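Local coordinates for periplasmic cell division protein (SufI) (Aquifex aeolicus, PDB 6SYY), which is a multicopper oxidase that binds four copper ions and probably oxidises its substrates at the expense of dioxygen, as laccases do, at residues D151-Y156 / I180-E185; L203-K208 / R259-A264; V243-Y248 / D306-S311; R273-G278 / P287-E292. All coordinates share one frame; numbering follows the deposited sequence.

Contact 1. Residues D151-Y156 / I180-E185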
loop_
_atom_site.group_PDB
_atom_site.type_symbol
_atom_site.label_atom_id
_atom_site.label_comp_id
_atom_site.label_asym_id
_atom_site.label_seq_id
_atom_site.Cartn_x
_atom_site.Cartn_y
_atom_site.Cartn_z
ATOM N N ASP A 151 0.136 0.956 -15.742
ATOM C CA ASP A 151 1.122 0.592 -14.738
ATOM C C ASP A 151 1.664 -0.816 -14.976
ATOM O O ASP A 151 1.036 -1.652 -15.629
ATOM C CB ASP A 151 0.508 0.696 -13.343
ATOM C CG ASP A 151 0.397 2.129 -12.869
ATOM O OD1 ASP A 151 1.446 2.726 -12.542
ATOM O OD2 ASP A 151 -0.732 2.666 -12.853
ATOM N N ARG A 152 2.854 -1.064 -14.436
ATOM C CA ARG A 152 3.471 -2.377 -14.524
ATOM C C ARG A 152 2.765 -3.356 -13.599
ATOM O O ARG A 152 2.171 -2.968 -12.588
ATOM C CB ARG A 152 4.949 -2.297 -14.149
ATOM C CG ARG A 152 5.666 -1.134 -14.789
ATOM C CD ARG A 152 7.054 -0.947 -14.214
ATOM N NE ARG A 152 7.953 -2.043 -14.555
ATOM C CZ ARG A 152 8.597 -2.785 -13.661
ATOM N NH1 ARG A 152 8.447 -2.556 -12.364
ATOM N NH2 ARG A 152 9.402 -3.754 -14.063
ATOM N N SER A 153 2.838 -4.637 -13.952
ATOM C CA SER A 153 2.233 -5.672 -13.126
ATOM C C SER A 153 2.785 -5.598 -11.711
ATOM O O SER A 153 3.956 -5.275 -11.503
ATOM C CB SER A 153 2.501 -7.056 -13.712
ATOM O OG SER A 153 3.889 -7.353 -13.702
ATOM N N GLY A 154 1.932 -5.884 -10.740
ATOM C CA GLY A 154 2.342 -5.824 -9.355
ATOM C C GLY A 154 1.134 -5.735 -8.445
ATOM O O GLY A 154 -0.001 -5.969 -8.859
ATOM N N THR A 155 1.412 -5.381 -7.193
ATOM C CA THR A 155 0.405 -5.321 -6.143
ATOM C C THR A 155 0.053 -3.867 -5.853
ATOM O O THR A 155 0.909 -3.087 -5.420
ATOM C CB THR A 155 0.904 -6.006 -4.873
ATOM O OG1 THR A 155 1.248 -7.366 -5.169
ATOM C CG2 THR A 155 -0.171 -5.972 -3.800
ATOM N N TYR A 156 -1.203 -3.514 -6.077
ATOM C CA TYR A 156 -1.694 -2.167 -5.845
ATOM C C TYR A 156 -2.780 -2.223 -4.770
ATOM O O TYR A 156 -3.025 -3.264 -4.161
ATOM C CB TYR A 156 -2.152 -1.543 -7.168
ATOM C CG TYR A 156 -1.004 -1.412 -8.159
ATOM C CD1 TYR A 156 -0.314 -0.215 -8.302
ATOM C CD2 TYR A 156 -0.589 -2.501 -8.924
ATOM C CE1 TYR A 156 0.744 -0.097 -9.192
ATOM C CE2 TYR A 156 0.469 -2.395 -9.816
ATOM C CZ TYR A 156 1.131 -1.189 -9.946
ATOM O OH TYR A 156 2.179 -1.076 -10.833
ATOM N N ILE A 180 -2.287 -6.196 -10.832
ATOM C CA ILE A 180 -2.155 -5.946 -12.261
ATOM C C ILE A 180 -1.270 -7.026 -12.859
ATOM O O ILE A 180 -0.298 -7.470 -12.236
ATOM C CB ILE A 180 -1.581 -4.541 -12.526
ATOM C CG1 ILE A 180 -2.551 -3.468 -12.041
ATOM C CG2 ILE A 180 -1.297 -4.343 -14.005
ATOM C CD1 ILE A 180 -2.062 -2.057 -12.303
ATOM N N GLU A 181 -1.617 -7.464 -14.062
ATOM C CA GLU A 181 -0.849 -8.466 -14.780
ATOM C C GLU A 181 -0.373 -7.892 -16.106
ATOM O O GLU A 181 -1.107 -7.160 -16.779
ATOM C CB GLU A 181 -1.684 -9.726 -15.012
ATOM C CG GLU A 181 -2.070 -10.436 -13.722
ATOM C CD GLU A 181 -2.961 -11.640 -13.960
ATOM O OE1 GLU A 181 -4.002 -11.488 -14.636
ATOM O OE2 GLU A 181 -2.614 -12.738 -13.475
ATOM N N ASP A 182 0.871 -8.203 -16.455
ATOM C CA ASP A 182 1.418 -7.895 -17.768
ATOM C C ASP A 182 2.202 -9.118 -18.228
ATOM O O ASP A 182 2.129 -10.189 -17.620
ATOM C CB ASP A 182 2.262 -6.607 -17.742
ATOM C CG ASP A 182 3.488 -6.697 -16.823
ATOM O OD1 ASP A 182 3.945 -7.810 -16.491
ATOM O OD2 ASP A 182 3.996 -5.630 -16.413
ATOM N N GLU A 183 2.974 -8.950 -19.301
ATOM C CA GLU A 183 3.718 -10.076 -19.849
ATOM C C GLU A 183 4.792 -10.573 -18.885
ATOM O O GLU A 183 5.066 -11.778 -18.838
ATOM C CB GLU A 183 4.325 -9.682 -21.196
ATOM C CG GLU A 183 4.950 -10.832 -21.969
ATOM C CD GLU A 183 5.424 -10.413 -23.348
ATOM O OE1 GLU A 183 5.246 -9.227 -23.702
ATOM O OE2 GLU A 183 5.973 -11.267 -24.076
ATOM N N ASP A 184 5.399 -9.673 -18.102
ATOM C CA ASP A 184 6.410 -10.098 -17.135
ATOM C C ASP A 184 5.806 -10.983 -16.057
ATOM O O ASP A 184 6.402 -11.995 -15.666
ATOM C CB ASP A 184 7.085 -8.886 -16.492
ATOM C CG ASP A 184 8.106 -8.239 -17.395
ATOM O OD1 ASP A 184 8.689 -8.956 -18.237
ATOM O OD2 ASP A 184 8.332 -7.017 -17.254
ATOM N N GLU A 185 4.631 -10.604 -15.548
ATOM C CA GLU A 185 3.934 -11.450 -14.586
ATOM C C GLU A 185 3.559 -12.789 -15.205
ATOM O O GLU A 185 3.586 -13.824 -14.528
ATOM C CB GLU A 185 2.692 -10.734 -14.059
ATOM C CG GLU A 185 1.823 -11.583 -13.144
ATOM C CD GLU A 185 2.533 -11.996 -11.867
ATOM O OE1 GLU A 185 3.480 -11.292 -11.452
ATOM O OE2 GLU A 185 2.140 -13.026 -11.275
HETATM O O HOH W 1 4.194 -8.622 -11.147
#
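S153 and D182 meet because both side chains stand between their own backbone N and carbonyl carbon (chi1 64° and 62°), which turns the hydroxyl and the carboxylate toward each other where an antiparallel strand pair of a cupredoxin-like domain ends and a helix begins. D182 is the N-cap of helix 183-192. Its OD1 accepts from E185 N at 3.0 Å, nearly in line with the C-O bond, and also from S153 OG at 2.8 Å, which comes from above the carboxylate plane. OD2 takes S153 N at 2.9 Å, again from above the plane, in an almost straight bond (170°). An aspartate suits the place, since its two oxygens serve helix and loop; an alanine here would probably leave the first turn of the helix uncapped and S153 N without its acceptor. A water joins S153 OG to E185, whose carboxylate also pairs with R249. G154 and I180 form a hydrogen-bonded pair through both backbone links. The backbone angles of G154 would press a side chain against the preceding carbonyl, hence glycine. I180 CD1 lies over one face of the Y156 ring, 4.0 Å from its centroid, while Y156 OH donates to R152 O at 2.6 Å.

Contact 2. Residues L203-K208 / R259-A264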
loop_
_atom_site.group_PDB
_atom_site.type_symbol
_atom_site.label_atom_id
_atom_site.label_comp_id
_atom_site.label_asym_id
_atom_site.label_seq_id
_atom_site.Cartn_x
_atom_site.Cartn_y
_atom_site.Cartn_z
ATOM N N LEU A 203 -1.150 -10.944 1.615
ATOM C CA LEU A 203 -1.020 -10.789 3.063
ATOM C C LEU A 203 -1.245 -9.312 3.373
ATOM O O LEU A 203 -0.305 -8.514 3.412
ATOM C CB LEU A 203 0.335 -11.287 3.567
ATOM C CG LEU A 203 0.716 -12.751 3.300
ATOM C CD1 LEU A 203 2.067 -13.053 3.917
ATOM C CD2 LEU A 203 -0.331 -13.714 3.835
ATOM N N ILE A 204 -2.508 -8.947 3.579
ATOM C CA ILE A 204 -2.878 -7.585 3.939
ATOM C C ILE A 204 -2.759 -7.490 5.457
ATOM O O ILE A 204 -3.642 -7.939 6.192
ATOM C CB ILE A 204 -4.280 -7.233 3.442
ATOM C CG1 ILE A 204 -4.329 -7.351 1.912
ATOM C CG2 ILE A 204 -4.680 -5.835 3.909
ATOM C CD1 ILE A 204 -5.708 -7.606 1.348
ATOM N N ILE A 205 -1.655 -6.918 5.929
ATOM C CA ILE A 205 -1.349 -6.886 7.356
ATOM C C ILE A 205 -1.893 -5.600 7.962
ATOM O O ILE A 205 -1.607 -4.495 7.482
ATOM C CB ILE A 205 0.162 -7.019 7.600
ATOM C CG1 ILE A 205 0.703 -8.256 6.885
ATOM C CG2 ILE A 205 0.449 -7.101 9.092
ATOM C CD1 ILE A 205 2.180 -8.487 7.110
ATOM N N GLN A 206 -2.679 -5.748 9.024
ATOM C CA GLN A 206 -3.335 -4.631 9.682
ATOM C C GLN A 206 -3.349 -4.887 11.180
ATOM O O GLN A 206 -3.469 -6.031 11.624
ATOM C CB GLN A 206 -4.771 -4.452 9.182
ATOM C CG GLN A 206 -4.907 -4.252 7.684
ATOM C CD GLN A 206 -6.347 -4.043 7.275
ATOM O OE1 GLN A 206 -6.741 -2.944 6.882
ATOM N NE2 GLN A 206 -7.149 -5.097 7.377
ATOM N N ASP A 207 -3.222 -3.821 11.960
ATOM C CA ASP A 207 -3.402 -3.911 13.399
ATOM C C ASP A 207 -4.686 -3.191 13.782
ATOM O O ASP A 207 -4.985 -2.112 13.257
ATOM C CB ASP A 207 -2.202 -3.341 14.169
ATOM C CG ASP A 207 -1.901 -1.899 13.815
ATOM O OD1 ASP A 207 -2.169 -1.488 12.669
ATOM O OD2 ASP A 207 -1.377 -1.178 14.690
ATOM N N LYS A 208 -5.461 -3.814 14.668
ATOM C CA LYS A 208 -6.744 -3.277 15.100
ATOM C C LYS A 208 -6.949 -3.586 16.578
ATOM O O LYS A 208 -6.278 -4.445 17.156
ATOM C CB LYS A 208 -7.906 -3.838 14.256
ATOM C CG LYS A 208 -7.873 -3.369 12.807
ATOM C CD LYS A 208 -9.121 -3.720 12.004
ATOM C CE LYS A 208 -9.002 -3.139 10.591
ATOM N NZ LYS A 208 -10.040 -3.641 9.659
ATOM N N ARG A 259 1.320 1.812 11.814
ATOM C CA ARG A 259 2.340 0.892 12.306
ATOM C C ARG A 259 3.182 0.346 11.160
ATOM O O ARG A 259 2.630 -0.269 10.237
ATOM C CB ARG A 259 1.698 -0.262 13.057
ATOM C CG ARG A 259 2.690 -1.328 13.456
ATOM C CD ARG A 259 2.003 -2.524 14.068
ATOM N NE ARG A 259 1.282 -2.198 15.294
ATOM C CZ ARG A 259 1.840 -2.157 16.498
ATOM N NH1 ARG A 259 3.132 -2.410 16.631
ATOM N NH2 ARG A 259 1.112 -1.859 17.567
ATOM N N PRO A 260 4.499 0.534 11.176
ATOM C CA PRO A 260 5.370 -0.189 10.248
ATOM C C PRO A 260 5.772 -1.538 10.824
ATOM O O PRO A 260 5.760 -1.758 12.037
ATOM C CB PRO A 260 6.587 0.738 10.128
ATOM C CG PRO A 260 6.689 1.350 11.488
ATOM C CD PRO A 260 5.257 1.491 12.000
ATOM N N TYR A 261 6.139 -2.446 9.926
ATOM C CA TYR A 261 6.542 -3.792 10.307
ATOM C C TYR A 261 7.956 -4.080 9.830
ATOM O O TYR A 261 8.361 -3.646 8.748
ATOM C CB TYR A 261 5.590 -4.845 9.732
ATOM C CG TYR A 261 4.169 -4.649 10.174
ATOM C CD1 TYR A 261 3.320 -3.797 9.477
ATOM C CD2 TYR A 261 3.677 -5.301 11.290
ATOM C CE1 TYR A 261 2.021 -3.605 9.876
ATOM C CE2 TYR A 261 2.375 -5.115 11.697
ATOM C CZ TYR A 261 1.554 -4.263 10.989
ATOM O OH TYR A 261 0.258 -4.072 11.394
ATOM N N ARG A 262 8.697 -4.819 10.648
ATOM C CA ARG A 262 9.991 -5.378 10.270
ATOM C C ARG A 262 9.808 -6.892 10.318
ATOM O O ARG A 262 9.826 -7.490 11.398
ATOM C CB ARG A 262 11.100 -4.891 11.203
ATOM C CG ARG A 262 12.503 -5.295 10.772
ATOM C CD ARG A 262 13.585 -4.725 11.692
ATOM N NE ARG A 262 13.694 -3.268 11.617
ATOM C CZ ARG A 262 14.426 -2.611 10.718
ATOM N NH1 ARG A 262 15.113 -3.275 9.800
ATOM N NH2 ARG A 262 14.467 -1.284 10.734
ATOM N N LEU A 263 9.614 -7.509 9.153
ATOM C CA LEU A 263 9.154 -8.891 9.061
ATOM C C LEU A 263 10.305 -9.843 8.770
ATOM O O LEU A 263 11.111 -9.592 7.867
ATOM C CB LEU A 263 8.095 -9.028 7.969
ATOM C CG LEU A 263 6.898 -8.096 8.102
ATOM C CD1 LEU A 263 6.002 -8.268 6.904
ATOM C CD2 LEU A 263 6.142 -8.377 9.392
ATOM N N ALA A 264 10.361 -10.945 9.518
ATOM C CA ALA A 264 11.299 -12.029 9.266
ATOM C C ALA A 264 10.554 -13.355 9.334
ATOM O O ALA A 264 9.427 -13.431 9.829
ATOM C CB ALA A 264 12.466 -12.026 10.267
HETATM O O HOH W 2 -1.198 1.282 12.671
#
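Strands 200-208 and 261-267 face each other across the interior of a cupredoxin-like domain, the axes of their short segments 10.8 Å apart at closest approach and running at 130°, so that side chains rather than backbones make the contact. The side chains of I205 and Y261 run antiparallel alongside one another, and I205 CG2 rests over one face of the tyrosine ring, 3.9 Å from its centroid. On the opposite face lies R259 CG, offset toward the rim. The other branch of I205 reaches L263 tip to tip, CD1 to CD1 at 3.8 Å; a branched isoleucine can thus touch Y261 and L263 at once. At one end the packing turns polar. R259 NE gives D207 OD2 a salt-bridging hydrogen bond of 2.9 Å, with the oxygen near the guanidinium plane but the nitrogen well above the carboxylate, the two planes standing 88° apart. The bend of R259 at chi3 (-62°) directs NE to the acid. D207 OD2 also accepts from G228 N, and R259 NH1 pairs with D357. A water bridges D207 OD1 and R259 N, and Y261 OH is hydrogen-bonded to S256 OG. Such aliphatic-aromatic packing between facing strands is typical of the beta-sandwich core of cupredoxin domains.

Contact 3. Residues V243-Y248 / D306-S311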
loop_
_atom_site.group_PDB
_atom_site.type_symbol
_atom_site.label_atom_id
_atom_site.label_comp_id
_atom_site.label_asym_id
_atom_site.label_seq_id
_atom_site.Cartn_x
_atom_site.Cartn_y
_atom_site.Cartn_z
ATOM N N VAL A 243 1.274 -24.982 4.303
ATOM C CA VAL A 243 2.012 -24.842 3.058
ATOM C C VAL A 243 2.650 -26.179 2.721
ATOM O O VAL A 243 2.808 -27.056 3.573
ATOM C CB VAL A 243 3.091 -23.741 3.129
ATOM C CG1 VAL A 243 2.467 -22.402 3.500
ATOM C CG2 VAL A 243 4.173 -24.127 4.119
ATOM N N GLU A 244 3.010 -26.327 1.454
ATOM C CA GLU A 244 3.782 -27.462 0.980
ATOM C C GLU A 244 5.224 -27.026 0.734
ATOM O O GLU A 244 5.546 -25.836 0.734
ATOM C CB GLU A 244 3.156 -28.036 -0.294
ATOM C CG GLU A 244 1.638 -28.047 -0.259
ATOM C CD GLU A 244 1.027 -28.577 -1.540
ATOM O OE1 GLU A 244 1.758 -29.215 -2.328
ATOM O OE2 GLU A 244 -0.181 -28.351 -1.762
ATOM N N ARG A 245 6.104 -28.009 0.533
ATOM C CA ARG A 245 7.500 -27.710 0.210
ATOM C C ARG A 245 7.544 -27.194 -1.227
ATOM O O ARG A 245 7.800 -27.921 -2.189
ATOM C CB ARG A 245 8.388 -28.933 0.422
ATOM C CG ARG A 245 8.590 -29.279 1.896
ATOM C CD ARG A 245 9.621 -30.381 2.105
ATOM N NE ARG A 245 10.973 -29.951 1.759
ATOM C CZ ARG A 245 11.652 -30.383 0.700
ATOM N NH1 ARG A 245 11.107 -31.266 -0.125
ATOM N NH2 ARG A 245 12.879 -29.937 0.468
ATOM N N LYS A 246 7.254 -25.903 -1.369
ATOM C CA LYS A 246 7.145 -25.255 -2.668
ATOM C C LYS A 246 7.609 -23.813 -2.518
ATOM O O LYS A 246 7.834 -23.322 -1.408
ATOM C CB LYS A 246 5.702 -25.302 -3.214
ATOM C CG LYS A 246 5.198 -26.689 -3.592
ATOM C CD LYS A 246 3.959 -26.634 -4.480
ATOM C CE LYS A 246 2.707 -26.318 -3.687
ATOM N NZ LYS A 246 1.485 -26.370 -4.542
ATOM N N ILE A 247 7.752 -23.132 -3.649
ATOM C CA ILE A 247 7.923 -21.685 -3.635
ATOM C C ILE A 247 6.549 -21.037 -3.557
ATOM O O ILE A 247 5.653 -21.356 -4.347
ATOM C CB ILE A 247 8.689 -21.205 -4.876
ATOM C CG1 ILE A 247 10.140 -21.698 -4.832
ATOM C CG2 ILE A 247 8.600 -19.678 -4.990
ATOM C CD1 ILE A 247 10.900 -21.495 -6.131
ATOM N N TYR A 248 6.375 -20.140 -2.591
ATOM C CA TYR A 248 5.166 -19.341 -2.461
ATOM C C TYR A 248 5.491 -17.879 -2.722
ATOM O O TYR A 248 6.542 -17.380 -2.308
ATOM C CB TYR A 248 4.543 -19.479 -1.070
ATOM C CG TYR A 248 3.772 -20.757 -0.858
ATOM C CD1 TYR A 248 4.432 -21.973 -0.742
ATOM C CD2 TYR A 248 2.386 -20.749 -0.763
ATOM C CE1 TYR A 248 3.732 -23.150 -0.549
ATOM C CE2 TYR A 248 1.675 -21.921 -0.569
ATOM C CZ TYR A 248 2.356 -23.119 -0.462
ATOM O OH TYR A 248 1.666 -24.294 -0.267
ATOM N N ASP A 306 10.783 -20.000 -0.326
ATOM C CA ASP A 306 10.970 -21.376 -0.777
ATOM C C ASP A 306 10.846 -22.276 0.446
ATOM O O ASP A 306 11.813 -22.511 1.170
ATOM C CB ASP A 306 12.311 -21.544 -1.480
ATOM C CG ASP A 306 12.399 -22.844 -2.260
ATOM O OD1 ASP A 306 11.602 -23.759 -1.977
ATOM O OD2 ASP A 306 13.262 -22.953 -3.156
ATOM N N PHE A 307 9.641 -22.789 0.671
ATOM C CA PHE A 307 9.439 -23.665 1.816
ATOM C C PHE A 307 10.088 -25.034 1.638
ATOM O O PHE A 307 10.034 -25.847 2.567
ATOM C CB PHE A 307 7.943 -23.810 2.108
ATOM C CG PHE A 307 7.335 -22.590 2.737
ATOM C CD1 PHE A 307 7.597 -22.273 4.061
ATOM C CD2 PHE A 307 6.503 -21.752 2.005
ATOM C CE1 PHE A 307 7.041 -21.140 4.646
ATOM C CE2 PHE A 307 5.946 -20.615 2.583
ATOM C CZ PHE A 307 6.217 -20.309 3.904
ATOM N N ARG A 308 10.710 -25.311 0.488
ATOM C CA ARG A 308 11.562 -26.492 0.385
ATOM C C ARG A 308 12.782 -26.390 1.292
ATOM O O ARG A 308 13.410 -27.414 1.581
ATOM C CB ARG A 308 12.004 -26.712 -1.060
ATOM C CG ARG A 308 10.865 -27.030 -2.006
ATOM C CD ARG A 308 11.325 -27.102 -3.453
ATOM N NE ARG A 308 11.795 -25.809 -3.946
ATOM C CZ ARG A 308 12.206 -25.590 -5.191
ATOM N NH1 ARG A 308 12.202 -26.579 -6.077
ATOM N NH2 ARG A 308 12.620 -24.382 -5.553
ATOM N N ASP A 309 13.135 -25.178 1.741
ATOM C CA ASP A 309 14.159 -25.029 2.773
ATOM C C ASP A 309 13.772 -25.754 4.049
ATOM O O ASP A 309 14.646 -26.184 4.809
ATOM C CB ASP A 309 14.389 -23.552 3.100
ATOM C CG ASP A 309 15.008 -22.786 1.961
ATOM O OD1 ASP A 309 15.307 -23.399 0.916
ATOM O OD2 ASP A 309 15.204 -21.562 2.114
ATOM N N ALA A 310 12.478 -25.875 4.308
ATOM C CA ALA A 310 11.957 -26.449 5.536
ATOM C C ALA A 310 11.651 -27.932 5.353
ATOM O O ALA A 310 11.526 -28.436 4.235
ATOM C CB ALA A 310 10.695 -25.698 5.976
ATOM N N SER A 311 11.534 -28.627 6.475
ATOM C CA SER A 311 11.141 -30.025 6.486
ATOM C C SER A 311 9.654 -30.132 6.782
ATOM O O SER A 311 9.059 -29.243 7.396
ATOM C CB SER A 311 11.936 -30.808 7.530
ATOM O OG SER A 311 13.326 -30.609 7.355
#
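R245 reaches across to the loop after strand 300-306 and binds two of its carbonyls: NE donates a hydrogen bond to A310 O at 3.0 Å, in the guanidinium plane, and NH2 one to R308 O at 2.8 Å, on a lone pair. A bend at chi3 (68°) turns the group to both, and R308 CB lies over one of its faces. A leucine in its place would probably leave these carbonyls without their donors and D371, the partner of NH1, without its counter-charge. F307 packs against V243 and Y248: V243 CG2 sits over the centre of its ring, whose edge approaches the Y248 face in an offset edge-to-face pair with planes at 81°. F307 N donates to K246 O. Further out, R308 grips D306 side-on, NE to OD1 and NH2 to OD2, and OD1 also takes R308 N in an Asx turn. I247 packs across this ion pair. The contact ties the turn between strands 239-244 and 247-254 to the loop leading into strand 315-321, with F366 of strand 361-370 against F307.

Contact 4. Residues R273-G278 / P287-E292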
loop_
_atom_site.group_PDB
_atom_site.type_symbol
_atom_site.label_atom_id
_atom_site.label_comp_id
_atom_site.label_asym_id
_atom_site.label_seq_id
_atom_site.Cartn_x
_atom_site.Cartn_y
_atom_site.Cartn_z
ATOM N N ARG A 273 15.803 -17.608 4.742
ATOM C CA ARG A 273 15.982 -16.704 3.619
ATOM C C ARG A 273 14.704 -16.600 2.789
ATOM O O ARG A 273 13.871 -17.512 2.763
ATOM C CB ARG A 273 17.137 -17.165 2.729
ATOM C CG ARG A 273 17.014 -18.581 2.159
ATOM C CD ARG A 273 17.777 -18.653 0.841
ATOM N NE ARG A 273 18.194 -19.987 0.413
ATOM C CZ ARG A 273 17.367 -20.948 0.016
ATOM N NH1 ARG A 273 16.059 -20.754 0.029
ATOM N NH2 ARG A 273 17.846 -22.113 -0.384
ATOM N N PHE A 274 14.559 -15.466 2.116
ATOM C CA PHE A 274 13.508 -15.255 1.130
ATOM C C PHE A 274 13.959 -14.118 0.221
ATOM O O PHE A 274 15.013 -13.511 0.435
ATOM C CB PHE A 274 12.149 -14.981 1.790
ATOM C CG PHE A 274 12.138 -13.799 2.711
ATOM C CD1 PHE A 274 11.585 -12.594 2.303
ATOM C CD2 PHE A 274 12.658 -13.893 3.994
ATOM C CE1 PHE A 274 11.561 -11.499 3.148
ATOM C CE2 PHE A 274 12.637 -12.800 4.848
ATOM C CZ PHE A 274 12.088 -11.600 4.422
ATOM N N TRP A 275 13.160 -13.838 -0.808
ATOM C CA TRP A 275 13.562 -12.916 -1.863
ATOM C C TRP A 275 12.513 -11.839 -2.081
ATOM O O TRP A 275 11.337 -12.147 -2.285
ATOM C CB TRP A 275 13.798 -13.658 -3.176
ATOM C CG TRP A 275 14.931 -14.615 -3.123
ATOM C CD1 TRP A 275 16.205 -14.399 -3.554
ATOM C CD2 TRP A 275 14.899 -15.950 -2.612
ATOM N NE1 TRP A 275 16.972 -15.518 -3.343
ATOM C CE2 TRP A 275 16.193 -16.486 -2.765
ATOM C CE3 TRP A 275 13.902 -16.744 -2.034
ATOM C CZ2 TRP A 275 16.516 -17.777 -2.367
ATOM C CZ3 TRP A 275 14.223 -18.025 -1.641
ATOM C CH2 TRP A 275 15.520 -18.530 -1.814
ATOM N N VAL A 276 12.948 -10.582 -2.055
ATOM C CA VAL A 276 12.115 -9.492 -2.545
ATOM C C VAL A 276 12.113 -9.556 -4.064
ATOM O O VAL A 276 13.175 -9.546 -4.698
ATOM C CB VAL A 276 12.631 -8.134 -2.053
ATOM C CG1 VAL A 276 11.794 -7.002 -2.641
ATOM C CG2 VAL A 276 12.627 -8.081 -0.540
ATOM N N ILE A 277 10.927 -9.639 -4.657
ATOM C CA ILE A 277 10.823 -9.622 -6.108
ATOM C C ILE A 277 10.072 -8.410 -6.639
ATOM O O ILE A 277 10.212 -8.090 -7.831
ATOM C CB ILE A 277 10.184 -10.921 -6.643
ATOM C CG1 ILE A 277 8.762 -11.088 -6.100
ATOM C CG2 ILE A 277 11.072 -12.121 -6.320
ATOM C CD1 ILE A 277 7.907 -12.040 -6.918
ATOM N N GLY A 278 9.305 -7.708 -5.814
ATOM C CA GLY A 278 8.548 -6.574 -6.306
ATOM C C GLY A 278 8.243 -5.591 -5.203
ATOM O O GLY A 278 8.251 -5.930 -4.014
ATOM N N PRO A 287 15.637 -10.983 -8.466
ATOM C CA PRO A 287 15.312 -11.248 -7.058
ATOM C C PRO A 287 16.429 -10.778 -6.137
ATOM O O PRO A 287 17.612 -10.859 -6.472
ATOM C CB PRO A 287 15.144 -12.772 -7.011
ATOM C CG PRO A 287 14.825 -13.159 -8.414
ATOM C CD PRO A 287 15.597 -12.211 -9.280
ATOM N N LYS A 288 16.040 -10.277 -4.965
ATOM C CA LYS A 288 16.975 -9.779 -3.959
ATOM C C LYS A 288 16.812 -10.624 -2.703
ATOM O O LYS A 288 15.782 -10.539 -2.024
ATOM C CB LYS A 288 16.728 -8.300 -3.655
ATOM C CG LYS A 288 16.565 -7.419 -4.883
ATOM C CD LYS A 288 17.814 -7.393 -5.751
ATOM C CE LYS A 288 17.577 -6.587 -7.023
ATOM N NZ LYS A 288 18.822 -6.410 -7.829
ATOM N N GLU A 289 17.822 -11.436 -2.395
ATOM C CA GLU A 289 17.759 -12.312 -1.233
ATOM C C GLU A 289 17.969 -11.506 0.045
ATOM O O GLU A 289 18.921 -10.727 0.153
ATOM C CB GLU A 289 18.803 -13.426 -1.334
ATOM C CG GLU A 289 18.753 -14.398 -0.167
ATOM C CD GLU A 289 19.677 -15.588 -0.334
ATOM O OE1 GLU A 289 20.141 -15.847 -1.465
ATOM O OE2 GLU A 289 19.937 -16.269 0.677
ATOM N N VAL A 290 17.064 -11.684 1.005
ATOM C CA VAL A 290 17.108 -10.982 2.281
ATOM C C VAL A 290 16.725 -11.966 3.375
ATOM O O VAL A 290 16.332 -13.104 3.110
ATOM C CB VAL A 290 16.161 -9.765 2.320
ATOM C CG1 VAL A 290 16.531 -8.755 1.248
ATOM C CG2 VAL A 290 14.710 -10.218 2.173
ATOM N N ASN A 291 16.846 -11.511 4.622
ATOM C CA ASN A 291 16.292 -12.234 5.759
ATOM C C ASN A 291 15.357 -11.361 6.587
ATOM O O ASN A 291 14.915 -11.787 7.661
ATOM C CB ASN A 291 17.409 -12.826 6.632
ATOM C CG ASN A 291 18.441 -11.795 7.056
ATOM O OD1 ASN A 291 18.104 -10.675 7.435
ATOM N ND2 ASN A 291 19.712 -12.177 6.996
ATOM N N GLU A 292 15.044 -10.153 6.116
ATOM C CA GLU A 292 14.025 -9.313 6.733
ATOM C C GLU A 292 13.635 -8.212 5.757
ATOM O O GLU A 292 14.399 -7.854 4.857
ATOM C CB GLU A 292 14.500 -8.700 8.057
ATOM C CG GLU A 292 15.689 -7.777 7.929
ATOM C CD GLU A 292 15.877 -6.912 9.156
ATOM O OE1 GLU A 292 15.463 -5.736 9.118
ATOM O OE2 GLU A 292 16.427 -7.410 10.161
HETATM O O HOH W 3 21.283 -18.689 0.061
#
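The F274 ring carries V290 CG2 over one face, 3.9 Å from its centroid and offset toward the rim, where the methyl comes within 3.5 Å of CE1. F274 CG stands between backbone N and carbonyl carbon (chi1 58°), which swings the ring across its neighbour strand. Beside W275, E289 points the same way: its CB is 3.4 Å from NE1, and its CG sits off-centre above the five-membered ring. The glutamate's aliphatic stem thus packs against the indole, while OE2 accepts from a water. That oxygen lies at the edge of the R273 guanidinium, beyond salt-bridge distance; the arginine's charge partner is D309. P287 CB adds a small apolar contact at W275 CD1. Four backbone bonds tie the strands, the straightest being V290 N to F274 O (176°), and the hydrogen-bonded pairs F274-V290 and V276-K288 flank the non-hydrogen-bonded W275-E289. Strands 270-279 and 282-290 form a beta hairpin, with strand 300-306 bonded along the other edge of 270-279 and I293 of strand 293-295 touching F274 and V276.

Contacts 2, 3 and 4 probably share one cupredoxin-like domain, in which strands 261-267 and 270-279 pair as neighbours. Contact 4 is nested in the loop that contact 3 closes, and the two touch where D306 CB packs on W275 CZ3 at 4.0 Å, with R273 and D309 paired nearby; their centres are 15 Å apart. Contact 4 also joins contact 2, about 17 Å away between centres, where R262 NH1 pairs with E292 OE1 at 2.6 Å. Contact 1 lies earlier in the chain and touches none of the others. It is nearest the coppers: the Y156 side chain is about 6 Å from that of H120 and 9 Å from a copper ion. In contact 2, the side chain of Q206 lies about 11 Å from a copper ion, whereas contacts 3 and 4 are remote.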